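FERM, ARHGEF and pleckstrin domain-containing protein 2 (Mus musculus, PDB 6D2K) acts as a guanine nucleotide exchange factor that activates RAC1, with roles in the response to class 3 semaphorins, actin remodelling and integrin regulation. Local coordinates at residues Glu97-Thr100 / Arg101-Phe104; Leu264-Arg267 / Asp268-Lys271. All blocks are in the same frame, centred on the assembly; numbering follows the deposited sequence.

Contact 1 (Glu97-Thr100 / Arg101-Phe104); sequences EEYT and RYLF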
loop_
_atom_site.group_PDB
_atom_site.type_symbol
_atom_site.label_atom_id
_atom_site.label_comp_id
_atom_site.label_asym_id
_atom_site.label_seq_id
_atom_site.Cartn_x
_atom_site.Cartn_y
_atom_site.Cartn_z
ATOM N N GLU A 97 0.847 -18.615 0.961
ATOM C CA GLU A 97 -0.425 -19.028 0.380
ATOM C C GLU A 97 -0.687 -18.388 -0.962
ATOM O O GLU A 97 -0.420 -17.194 -1.151
ATOM C CB GLU A 97 -1.583 -18.669 1.313
ATOM C CG GLU A 97 -1.542 -19.380 2.642
ATOM C CD GLU A 97 -1.811 -20.864 2.506
ATOM O OE1 GLU A 97 -1.500 -21.607 3.457
ATOM O OE2 GLU A 97 -2.325 -21.287 1.448
ATOM N N GLU A 98 -1.240 -19.178 -1.879
ATOM C CA GLU A 98 -1.699 -18.676 -3.161
ATOM C C GLU A 98 -2.679 -17.515 -2.938
ATOM O O GLU A 98 -2.643 -16.526 -3.657
ATOM C CB GLU A 98 -2.338 -19.807 -3.988
ATOM C CG GLU A 98 -2.848 -19.378 -5.361
ATOM C CD GLU A 98 -3.293 -20.551 -6.230
ATOM O OE1 GLU A 98 -2.480 -21.485 -6.423
ATOM O OE2 GLU A 98 -4.440 -20.518 -6.740
ATOM N N TYR A 99 -3.528 -17.623 -1.923
ATOM C CA TYR A 99 -4.519 -16.573 -1.686
ATOM C C TYR A 99 -3.854 -15.232 -1.355
ATOM O O TYR A 99 -4.302 -14.182 -1.813
ATOM C CB TYR A 99 -5.499 -16.972 -0.580
ATOM C CG TYR A 99 -6.577 -15.946 -0.345
ATOM C CD1 TYR A 99 -7.528 -15.691 -1.319
ATOM C CD2 TYR A 99 -6.637 -15.238 0.843
ATOM C CE1 TYR A 99 -8.515 -14.752 -1.120
ATOM C CE2 TYR A 99 -7.627 -14.301 1.057
ATOM C CZ TYR A 99 -8.546 -14.058 0.070
ATOM O OH TYR A 99 -9.528 -13.126 0.284
ATOM N N THR A 100 -2.786 -15.272 -0.576
ATOM C CA THR A 100 -2.084 -14.038 -0.214
ATOM C C THR A 100 -1.462 -13.454 -1.476
ATOM O O THR A 100 -1.472 -12.240 -1.678
ATOM C CB THR A 100 -0.966 -14.278 0.811
ATOM O OG1 THR A 100 -1.432 -15.151 1.844
ATOM C CG2 THR A 100 -0.525 -12.955 1.448
ATOM N N ARG A 101 -0.891 -14.307 -2.324
ATOM C CA ARG A 101 -0.272 -13.794 -3.539
ATOM C C ARG A 101 -1.312 -13.170 -4.458
ATOM O O ARG A 101 -1.031 -12.187 -5.154
ATOM C CB ARG A 101 0.472 -14.919 -4.264
ATOM C CG ARG A 101 1.621 -15.479 -3.431
ATOM C CD ARG A 101 2.514 -16.402 -4.256
ATOM N NE ARG A 101 1.872 -17.659 -4.640
ATOM C CZ ARG A 101 1.846 -18.758 -3.892
ATOM N NH1 ARG A 101 2.406 -18.770 -2.690
ATOM N NH2 ARG A 101 1.254 -19.858 -4.351
ATOM N N TYR A 102 -2.496 -13.778 -4.483
ATOM C CA TYR A 102 -3.655 -13.234 -5.196
ATOM C C TYR A 102 -3.997 -11.829 -4.676
ATOM O O TYR A 102 -4.140 -10.893 -5.459
ATOM C CB TYR A 102 -4.847 -14.186 -5.056
ATOM C CG TYR A 102 -6.199 -13.588 -5.368
ATOM C CD1 TYR A 102 -6.512 -13.130 -6.645
ATOM C CD2 TYR A 102 -7.173 -13.501 -4.383
ATOM C CE1 TYR A 102 -7.761 -12.591 -6.923
ATOM C CE2 TYR A 102 -8.431 -12.974 -4.654
ATOM C CZ TYR A 102 -8.719 -12.525 -5.927
ATOM O OH TYR A 102 -9.961 -12.001 -6.206
ATOM N N LEU A 103 -4.101 -11.675 -3.360
ATOM C CA LEU A 103 -4.383 -10.342 -2.806
ATOM C C LEU A 103 -3.285 -9.331 -3.139
ATOM O O LEU A 103 -3.578 -8.173 -3.430
ATOM C CB LEU A 103 -4.620 -10.403 -1.299
ATOM C CG LEU A 103 -5.884 -11.158 -0.873
ATOM C CD1 LEU A 103 -6.101 -10.943 0.618
ATOM C CD2 LEU A 103 -7.117 -10.744 -1.684
ATOM N N PHE A 104 -2.023 -9.763 -3.116
ATOM C CA PHE A 104 -0.941 -8.846 -3.481
ATOM C C PHE A 104 -1.039 -8.414 -4.946
ATOM O O PHE A 104 -0.788 -7.256 -5.267
ATOM C CB PHE A 104 0.444 -9.455 -3.193
ATOM C CG PHE A 104 1.012 -9.064 -1.850
ATOM C CD1 PHE A 104 2.051 -8.146 -1.772
ATOM C CD2 PHE A 104 0.519 -9.609 -0.673
ATOM C CE1 PHE A 104 2.580 -7.764 -0.547
ATOM C CE2 PHE A 104 1.052 -9.234 0.570
ATOM C CZ PHE A 104 2.086 -8.309 0.630
HETATM O O HOH W 1 0.278 -20.947 -6.625
#

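Contact 2 (Leu264-Arg267 / Asp268-Lys271); sequences LGSR and DECK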
loop_
_atom_site.group_PDB
_atom_site.type_symbol
_atom_site.label_atom_id
_atom_site.label_comp_id
_atom_site.label_asym_id
_atom_site.label_seq_id
_atom_site.Cartn_x
_atom_site.Cartn_y
_atom_site.Cartn_z
ATOM N N LEU A 264 7.497 17.957 7.771
ATOM C CA LEU A 264 6.299 17.549 7.026
ATOM C C LEU A 264 5.238 18.647 7.112
ATOM O O LEU A 264 5.476 19.701 7.702
ATOM C CB LEU A 264 5.761 16.196 7.501
ATOM C CG LEU A 264 6.578 14.996 7.005
ATOM C CD1 LEU A 264 7.768 14.756 7.913
ATOM C CD2 LEU A 264 5.732 13.735 6.889
ATOM N N GLY A 265 4.075 18.407 6.519
ATOM C CA GLY A 265 3.105 19.473 6.351
ATOM C C GLY A 265 2.290 19.804 7.584
ATOM O O GLY A 265 1.699 20.880 7.676
ATOM N N SER A 266 2.255 18.877 8.533
ATOM C CA SER A 266 1.496 19.058 9.765
ATOM C C SER A 266 1.971 18.076 10.813
ATOM O O SER A 266 2.606 17.056 10.489
ATOM C CB SER A 266 0.001 18.834 9.509
ATOM O OG SER A 266 -0.292 17.489 9.173
ATOM N N ARG A 267 1.653 18.367 12.069
ATOM C CA ARG A 267 1.979 17.453 13.154
ATOM C C ARG A 267 1.409 16.055 12.861
ATOM O O ARG A 267 2.103 15.057 12.973
ATOM C CB ARG A 267 1.460 17.991 14.501
ATOM C CG ARG A 267 1.611 16.998 15.653
ATOM C CD ARG A 267 0.633 17.313 16.798
ATOM N NE ARG A 267 -0.739 17.072 16.377
ATOM C CZ ARG A 267 -1.806 17.686 16.866
ATOM N NH1 ARG A 267 -1.690 18.604 17.816
ATOM N NH2 ARG A 267 -3.004 17.379 16.384
ATOM N N ASP A 268 0.139 15.970 12.486
ATOM C CA ASP A 268 -0.434 14.655 12.301
ATOM C C ASP A 268 0.141 13.905 11.105
ATOM O O ASP A 268 0.286 12.695 11.174
ATOM C CB ASP A 268 -1.950 14.716 12.290
ATOM C CG ASP A 268 -2.515 15.118 13.645
ATOM O OD1 ASP A 268 -3.658 15.608 13.678
ATOM O OD2 ASP A 268 -1.808 14.945 14.670
ATOM N N GLU A 269 0.488 14.608 10.028
ATOM C CA GLU A 269 1.161 13.932 8.907
ATOM C C GLU A 269 2.527 13.419 9.333
ATOM O O GLU A 269 2.960 12.330 8.943
ATOM C CB GLU A 269 1.323 14.880 7.715
ATOM C CG GLU A 269 0.005 15.199 6.999
ATOM C CD GLU A 269 0.141 16.327 5.989
ATOM O OE1 GLU A 269 0.158 16.057 4.769
ATOM O OE2 GLU A 269 0.230 17.490 6.414
ATOM N N CYS A 270 3.226 14.226 10.124
ATOM C CA CYS A 270 4.526 13.822 10.640
ATOM C C CYS A 270 4.373 12.574 11.519
ATOM O O CYS A 270 5.106 11.586 11.362
ATOM C CB CYS A 270 5.134 14.978 11.443
ATOM S SG CYS A 270 6.799 14.605 11.983
ATOM N N LYS A 271 3.425 12.629 12.452
ATOM C CA LYS A 271 3.167 11.521 13.371
ATOM C C LYS A 271 2.829 10.241 12.610
ATOM O O LYS A 271 3.317 9.159 12.946
ATOM C CB LYS A 271 2.006 11.885 14.293
ATOM C CG LYS A 271 1.626 10.802 15.292
ATOM C CD LYS A 271 0.633 11.372 16.298
ATOM C CE LYS A 271 0.250 10.373 17.374
ATOM N NZ LYS A 271 -0.601 11.048 18.411
HETATM O O HOH W 2 3.530 16.270 4.647
#

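Contact 1 (Glu97-Thr100 / Arg101-Phe104)
Tyr99, Leu103 and Tyr102 meet along one side of the first turns of helix 98-113, in a local contact within the FERM central domain. Glu97 holds the N-cap position, and the carbonyls of Glu97 to Thr100 accept from the amides of Arg101 to Phe104, Tyr102 N lying 2.9 Å from Glu98 O. The Tyr99 ring is covered on one face by Leu103, whose CG sits 4.3 Å from the ring centroid and only 20° off its normal, a CH-pi contact; CD1 of Leu103 also reaches CE2 of Tyr99 at 3.7 Å. CG of Tyr99 stands opposite the backbone N (chi1 -177°), which swings the ring along the helix toward these later residues. Tyr102 comes to the same ring obliquely, the two planes 42° apart, with CD2 of Tyr102 3.7 Å from CE1 of Tyr99. A polar link runs along another side of the helix. The guanidinium of Arg101 folds back with one face over the backbone of Glu97 and Glu98, its NH2 lying 3.4 Å from Glu98 CA. Water 1, in the guanidinium plane, accepts from Arg101 NH2 at 2.7 Å and donates to Glu98 OE1 at 2.8 Å, joining two charged groups that make no direct salt bridge. Leu103 and Thr100 rest on Phe49 of strand 49-54, and Thr100 OG1 is hydrogen-bonded to Glu45, while Arg101 and Phe104 lean on Leu184 of helix 176-187: the turn is wedged between the ubiquitin-like N-terminal lobe and its own helical domain.

Contact 2 (Leu264-Arg267 / Asp268-Lys271)
Ser266 and Glu269 grip each other at the start of helix 267-284 in the PH-like domain, with Ser266 as N-cap. Its OG accepts from Glu269 N at 3.1 Å and donates to Glu269 OE2 at 2.8 Å, using the anti lone pair of that carboxylate oxygen. OG lies between the backbone N and the carbonyl carbon (chi1 67°), a setting from which one hydroxyl serves both bonds. Ser266 N is near Glu269 OE2 but does not point its hydrogen at it, so the second backbone bond of a capping box is absent. Two main-chain bonds, Cys270 N to Ser266 O at 2.9 Å and Lys271 N to Arg267 O at 2.8 Å, open the helix.

The charged pair lies beside this cap. Arg267 approaches Asp268 side-on: NE at 2.9 Å and NH2 at 3.2 Å both grip OD2 from the same face of the carboxylate, whose plane is turned 40° from the guanidinium. Without the carboxylate, as with an alanine here, Arg267 would probably lose its charge partner and its guanidinium would be freer to turn.

The apolar side of the contact joins CB of Leu264 to CB of Cys270 at 4.2 Å. Both residues also touch Phe244 of strand 243-247, and Cys270 meets Phe239 of strand 236-240, so the first turn of the helix lies against the PH-like sheet, while Asp268 and Glu269 touch Tyr59 in a loop of the N-terminal lobe.

Both contacts are helix beginnings, each with its N-cap residue, Glu97 in contact 1 and Ser266 in contact 2, but they belong to different lobes of the FERM domain. Their centres are 33 Å apart, on opposite sides of the chain's centre, and their nearest atoms about 21 Å apart, so they do not touch. What they share is the ubiquitin-like N-terminal lobe: contact 1 reaches it through Glu45 and Phe49, contact 2 through Tyr59. The two helix starts thus mark where the central and PH-like lobes each meet the same third lobe. This chain is the FERM region; the exchange activity belongs to the RhoGEF domain elsewhere in the protein.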